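Aminopeptidase (Aneurinibacillus sp. AM-1, PDB 5IB9) probably acts as a zinc-dependent aminopeptidase, removing residues from the N-terminus of peptides, and carries a protease-associated domain beside its M28 peptidase domain. Local coordinates at residues 284-287 against 288-292; 18-21 against 22-25. All blocks are in the same frame, centred on the assembly; numbering follows the deposited sequence.

Contact 1. Residues 284-287 against 288-292; sequences ASLS and EDEIK. With ZN (zinc ion), chain G.
A capping box closes the N-terminus of helix 288-293, with Ser287 at the N-cap and Glu290 three residues on. Ser287 OG, placed between its own N and carbonyl carbon (chi1 70°), accepts an almost straight bond from Glu290 N at 3.0 Å. In return Ser287 N donates to Glu290 OE1 over 2.8 Å, meeting the lone pair anti to the other carboxylate oxygen. The Glu290 chain reaches back with CG 3.3 Å from Ser287 OG, and its OE1 also accepts a hydrogen bond from a water that donates to Ser285 O as well, so two donors grip this oxygen; OE2 forms a salt bridge with Arg265. With an alanine at Glu290, Ser287 N would probably lose its acceptor and Arg265 its carboxylate partner. The first helical turn is closed by Ile291 N bonding to Ser287 O, and Ile291 CG1 packs against Leu286 CB at 3.8 Å. The Glu288 side chain starts away from 284-287, and its OE2 binds a zinc ion at 1.9 Å, which His204 of the second subunit also ligates; water completes the site, its closely spaced positions probably partial or alternate. Ser287 OG also bonds to Glu56 of that subunit, so the cap lies at the dimer interface. Within its own chain the turn joins helix 277-283 to helix 288-293, just ahead of strand 294-300, while Leu286 and Ile291 both rest on Leu354.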
loop_
_atom_site.group_PDB
_atom_site.type_symbol
_atom_site.label_atom_id
_atom_site.label_comp_id
_atom_site.label_asym_id
_atom_site.label_seq_id
_atom_site.Cartn_x
_atom_site.Cartn_y
_atom_site.Cartn_z
ATOM N N ALA A 284 3.679 1.214 7.195
ATOM C CA ALA A 284 2.254 0.710 7.126
ATOM C C ALA A 284 2.084 -0.581 7.872
ATOM O O ALA A 284 0.881 -0.976 8.116
ATOM C CB ALA A 284 1.871 0.505 5.696
ATOM N N SER A 285 3.128 -1.265 8.275
ATOM C CA SER A 285 2.954 -2.507 9.075
ATOM C C SER A 285 2.770 -2.266 10.574
ATOM O O SER A 285 2.519 -3.262 11.311
ATOM C CB SER A 285 4.174 -3.448 8.865
ATOM O OG SER A 285 5.304 -2.997 9.624
ATOM N N LEU A 286 3.054 -1.084 11.062
ATOM C CA LEU A 286 3.007 -0.788 12.489
ATOM C C LEU A 286 1.589 -0.711 13.056
ATOM O O LEU A 286 0.700 -0.155 12.387
ATOM C CB LEU A 286 3.731 0.541 12.772
ATOM C CG LEU A 286 5.222 0.533 12.319
ATOM C CD1 LEU A 286 5.832 1.909 12.554
ATOM C CD2 LEU A 286 5.969 -0.630 13.136
ATOM N N SER A 287 1.430 -1.225 14.280
ATOM C CA SER A 287 0.141 -1.004 14.936
ATOM C C SER A 287 0.100 0.341 15.567
ATOM O O SER A 287 1.131 1.044 15.710
ATOM C CB SER A 287 -0.010 -2.033 15.996
ATOM O OG SER A 287 0.910 -1.821 17.106
ATOM N N GLU A 288 -1.122 0.760 15.993
ATOM C CA GLU A 288 -1.256 2.039 16.666
ATOM C C GLU A 288 -0.424 2.073 17.966
ATOM O O GLU A 288 0.146 3.130 18.284
ATOM C CB GLU A 288 -2.765 2.370 16.931
ATOM C CG GLU A 288 -3.438 2.731 15.620
ATOM C CD GLU A 288 -4.909 3.264 15.728
ATOM O OE1 GLU A 288 -5.500 3.122 16.798
ATOM O OE2 GLU A 288 -5.307 3.977 14.782
ATOM N N ASP A 289 -0.385 0.951 18.726
ATOM C CA ASP A 289 0.435 0.893 19.934
ATOM C C ASP A 289 1.917 1.070 19.551
ATOM O O ASP A 289 2.616 1.841 20.226
ATOM C CB ASP A 289 0.151 -0.364 20.728
ATOM C CG ASP A 289 0.885 -0.400 22.059
ATOM O OD1 ASP A 289 0.603 0.525 22.803
ATOM O OD2 ASP A 289 1.720 -1.336 22.277
ATOM N N GLU A 290 2.435 0.348 18.560
ATOM C CA GLU A 290 3.853 0.545 18.121
ATOM C C GLU A 290 4.103 1.950 17.746
ATOM O O GLU A 290 5.163 2.480 18.175
ATOM C CB GLU A 290 4.147 -0.394 16.958
ATOM C CG GLU A 290 4.200 -1.884 17.421
ATOM C CD GLU A 290 4.397 -2.746 16.216
ATOM O OE1 GLU A 290 3.617 -2.747 15.231
ATOM O OE2 GLU A 290 5.394 -3.485 16.120
ATOM N N ILE A 291 3.204 2.622 17.006
ATOM C CA ILE A 291 3.465 3.976 16.632
ATOM C C ILE A 291 3.566 4.879 17.888
ATOM O O ILE A 291 4.514 5.738 18.007
ATOM C CB ILE A 291 2.343 4.476 15.729
ATOM C CG1 ILE A 291 2.451 3.726 14.383
ATOM C CG2 ILE A 291 2.436 6.032 15.444
ATOM C CD1 ILE A 291 1.222 3.864 13.486
ATOM N N LYS A 292 2.601 4.747 18.815
ATOM C CA LYS A 292 2.621 5.604 20.044
ATOM C C LYS A 292 3.882 5.354 20.880
ATOM O O LYS A 292 4.338 6.332 21.572
ATOM C CB LYS A 292 1.362 5.307 20.892
ATOM C CG LYS A 292 0.117 5.795 20.191
ATOM C CD LYS A 292 -1.180 5.612 21.010
ATOM C CE LYS A 292 -2.384 6.076 20.155
ATOM N NZ LYS A 292 -3.330 4.922 20.109
HETATM ZN ZN ZN G . -7.067 4.664 14.620
HETATM O O HOH W 1 3.850 -4.397 13.196
HETATM O O HOH W 2 -7.862 5.125 16.335
HETATM O O HOH W 3 -7.791 6.689 13.330
HETATM O O HOH W 4 -6.671 6.410 13.794
HETATM O O HOH W 5 -8.499 6.137 14.961
#

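Contact 2. Residues 18-21 against 22-25; sequences MYNT and IQFL
Thr21 and Leu25, i and i+4 neighbours, lie side by side near the C-terminal end of the alpha-helix 15-25, which packs on helix 35-50 and on helices 238-256 and 382-400 of the M28 peptidase part. Leu25 can be followed outward: its CB is 3.6 Å from Thr21 O, and CG comes closer to the same oxygen, at 3.4 Å. Leu25 CD1 then reaches Thr21 CG2 at 3.8 Å, the two methyl groups meeting where the side chains run in the same direction. Thr21 OG1 lies beside its backbone N (chi1 -66°), where it bonds back to Asn17 O, and CG2, anti to that N, is carried forward to Leu25. Beyond the helix, Thr21 touches Ala246 and Tyr43, and Leu25 lies on Ala40 and Tyr43, so this pair belongs to the buried side. Successive bonds from the amides of Ile22, Gln23, Phe24 and Leu25 to the carbonyls four residues earlier hold the backbone. Ile22 turns CG1 to within 3.4 Å of Met18 O and packs on Leu385 of helix 382-400 and on Ile380. The Met18 side chain comes within about 5 Å of those of the zinc ligands Thr13 and Asp386. On the exposed side, Asn20 and Gln23 run alongside each other with amide planes 11° apart, although their oxygens, Asn20 OD1 and Gln23 OE1, are both acceptors and stand 3.7 Å apart. One water bridges this side, donating to Asn20 O at 2.8 Å and to Gln23 OE1 at 3.0 Å.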
loop_
_atom_site.group_PDB
_atom_site.type_symbol
_atom_site.label_atom_id
_atom_site.label_comp_id
_atom_site.label_asym_id
_atom_site.label_seq_id
_atom_site.Cartn_x
_atom_site.Cartn_y
_atom_site.Cartn_z
ATOM N N MET A 18 32.809 -1.393 9.275
ATOM C CA MET A 18 31.960 -0.582 8.408
ATOM C C MET A 18 32.474 -0.420 7.030
ATOM O O MET A 18 31.781 -0.477 6.040
ATOM C CB MET A 18 31.712 0.819 9.039
ATOM C CG MET A 18 30.902 0.617 10.312
ATOM S SD MET A 18 30.411 2.209 11.139
ATOM C CE MET A 18 31.948 2.730 11.858
ATOM N N TYR A 19 33.800 -0.202 6.917
ATOM C CA TYR A 19 34.385 -0.126 5.601
ATOM C C TYR A 19 34.206 -1.489 4.829
ATOM O O TYR A 19 33.881 -1.461 3.670
ATOM C CB TYR A 19 35.935 0.132 5.777
ATOM C CG TYR A 19 36.703 0.357 4.513
ATOM C CD1 TYR A 19 36.774 1.597 3.858
ATOM C CD2 TYR A 19 37.334 -0.766 3.933
ATOM C CE1 TYR A 19 37.554 1.749 2.628
ATOM C CE2 TYR A 19 38.058 -0.639 2.726
ATOM C CZ TYR A 19 38.134 0.595 2.096
ATOM O OH TYR A 19 38.865 0.653 0.891
ATOM N N ASN A 20 34.382 -2.570 5.560
ATOM C CA ASN A 20 34.212 -3.932 4.893
ATOM C C ASN A 20 32.755 -4.108 4.404
ATOM O O ASN A 20 32.532 -4.686 3.329
ATOM C CB ASN A 20 34.622 -5.013 5.871
ATOM C CG ASN A 20 36.169 -5.060 6.037
ATOM O OD1 ASN A 20 36.887 -4.414 5.294
ATOM N ND2 ASN A 20 36.614 -5.751 7.084
ATOM N N THR A 21 31.797 -3.650 5.217
ATOM C CA THR A 21 30.456 -3.707 4.659
ATOM C C THR A 21 30.254 -2.923 3.389
ATOM O O THR A 21 29.643 -3.386 2.405
ATOM C CB THR A 21 29.473 -3.129 5.781
ATOM O OG1 THR A 21 29.432 -3.981 6.908
ATOM C CG2 THR A 21 28.029 -2.915 5.178
ATOM N N ILE A 22 30.802 -1.700 3.335
ATOM C CA ILE A 22 30.670 -0.871 2.097
ATOM C C ILE A 22 31.394 -1.561 0.910
ATOM O O ILE A 22 30.902 -1.500 -0.218
ATOM C CB ILE A 22 31.168 0.628 2.286
ATOM C CG1 ILE A 22 30.326 1.211 3.462
ATOM C CG2 ILE A 22 31.075 1.402 1.051
ATOM C CD1 ILE A 22 30.924 2.573 4.066
ATOM N N GLN A 23 32.568 -2.102 1.205
ATOM C CA GLN A 23 33.362 -2.753 0.150
ATOM C C GLN A 23 32.518 -3.898 -0.431
ATOM O O GLN A 23 32.426 -3.983 -1.673
ATOM C CB GLN A 23 34.586 -3.357 0.803
ATOM C CG GLN A 23 35.551 -3.976 -0.240
ATOM C CD GLN A 23 36.867 -4.367 0.457
ATOM O OE1 GLN A 23 36.883 -4.905 1.586
ATOM N NE2 GLN A 23 37.973 -4.058 -0.184
ATOM N N PHE A 24 31.881 -4.674 0.444
ATOM C CA PHE A 24 31.036 -5.804 -0.070
ATOM C C PHE A 24 29.904 -5.241 -0.940
ATOM O O PHE A 24 29.621 -5.715 -2.067
ATOM C CB PHE A 24 30.514 -6.730 1.072
ATOM C CG PHE A 24 29.639 -7.812 0.533
ATOM C CD1 PHE A 24 30.222 -8.967 -0.033
ATOM C CD2 PHE A 24 28.234 -7.578 0.399
ATOM C CE1 PHE A 24 29.369 -9.903 -0.723
ATOM C CE2 PHE A 24 27.347 -8.482 -0.301
ATOM C CZ PHE A 24 28.001 -9.687 -0.813
ATOM N N LEU A 25 29.115 -4.269 -0.390
ATOM C CA LEU A 25 27.889 -3.848 -1.009
ATOM C C LEU A 25 28.067 -3.089 -2.333
ATOM O O LEU A 25 27.238 -3.110 -3.214
ATOM C CB LEU A 25 27.002 -2.998 0.008
ATOM C CG LEU A 25 26.484 -3.867 1.157
ATOM C CD1 LEU A 25 25.892 -2.821 2.069
ATOM C CD2 LEU A 25 25.437 -4.842 0.690
HETATM O O HOH W 6 34.414 -6.508 2.348
#

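How the contacts relate
Contact 2 comes first along the chain, in helix 15-25, near the N-terminus; contact 1 follows more than 250 residues later, at the junction of helices 277-283 and 288-293. Their centres are 32 Å apart and their nearest atoms about 22 Å, so the two do not touch. Contact 1 lies within the M28 peptidase range, and contact 2 packs on helices 238-256 and 382-400 that belong largely to that same range. Their roles in the assembly differ: contact 1 belongs to the dimer interface, whereas contact 2, which meets no other protein chain of the assembly, holds together the helical layer of a single subunit.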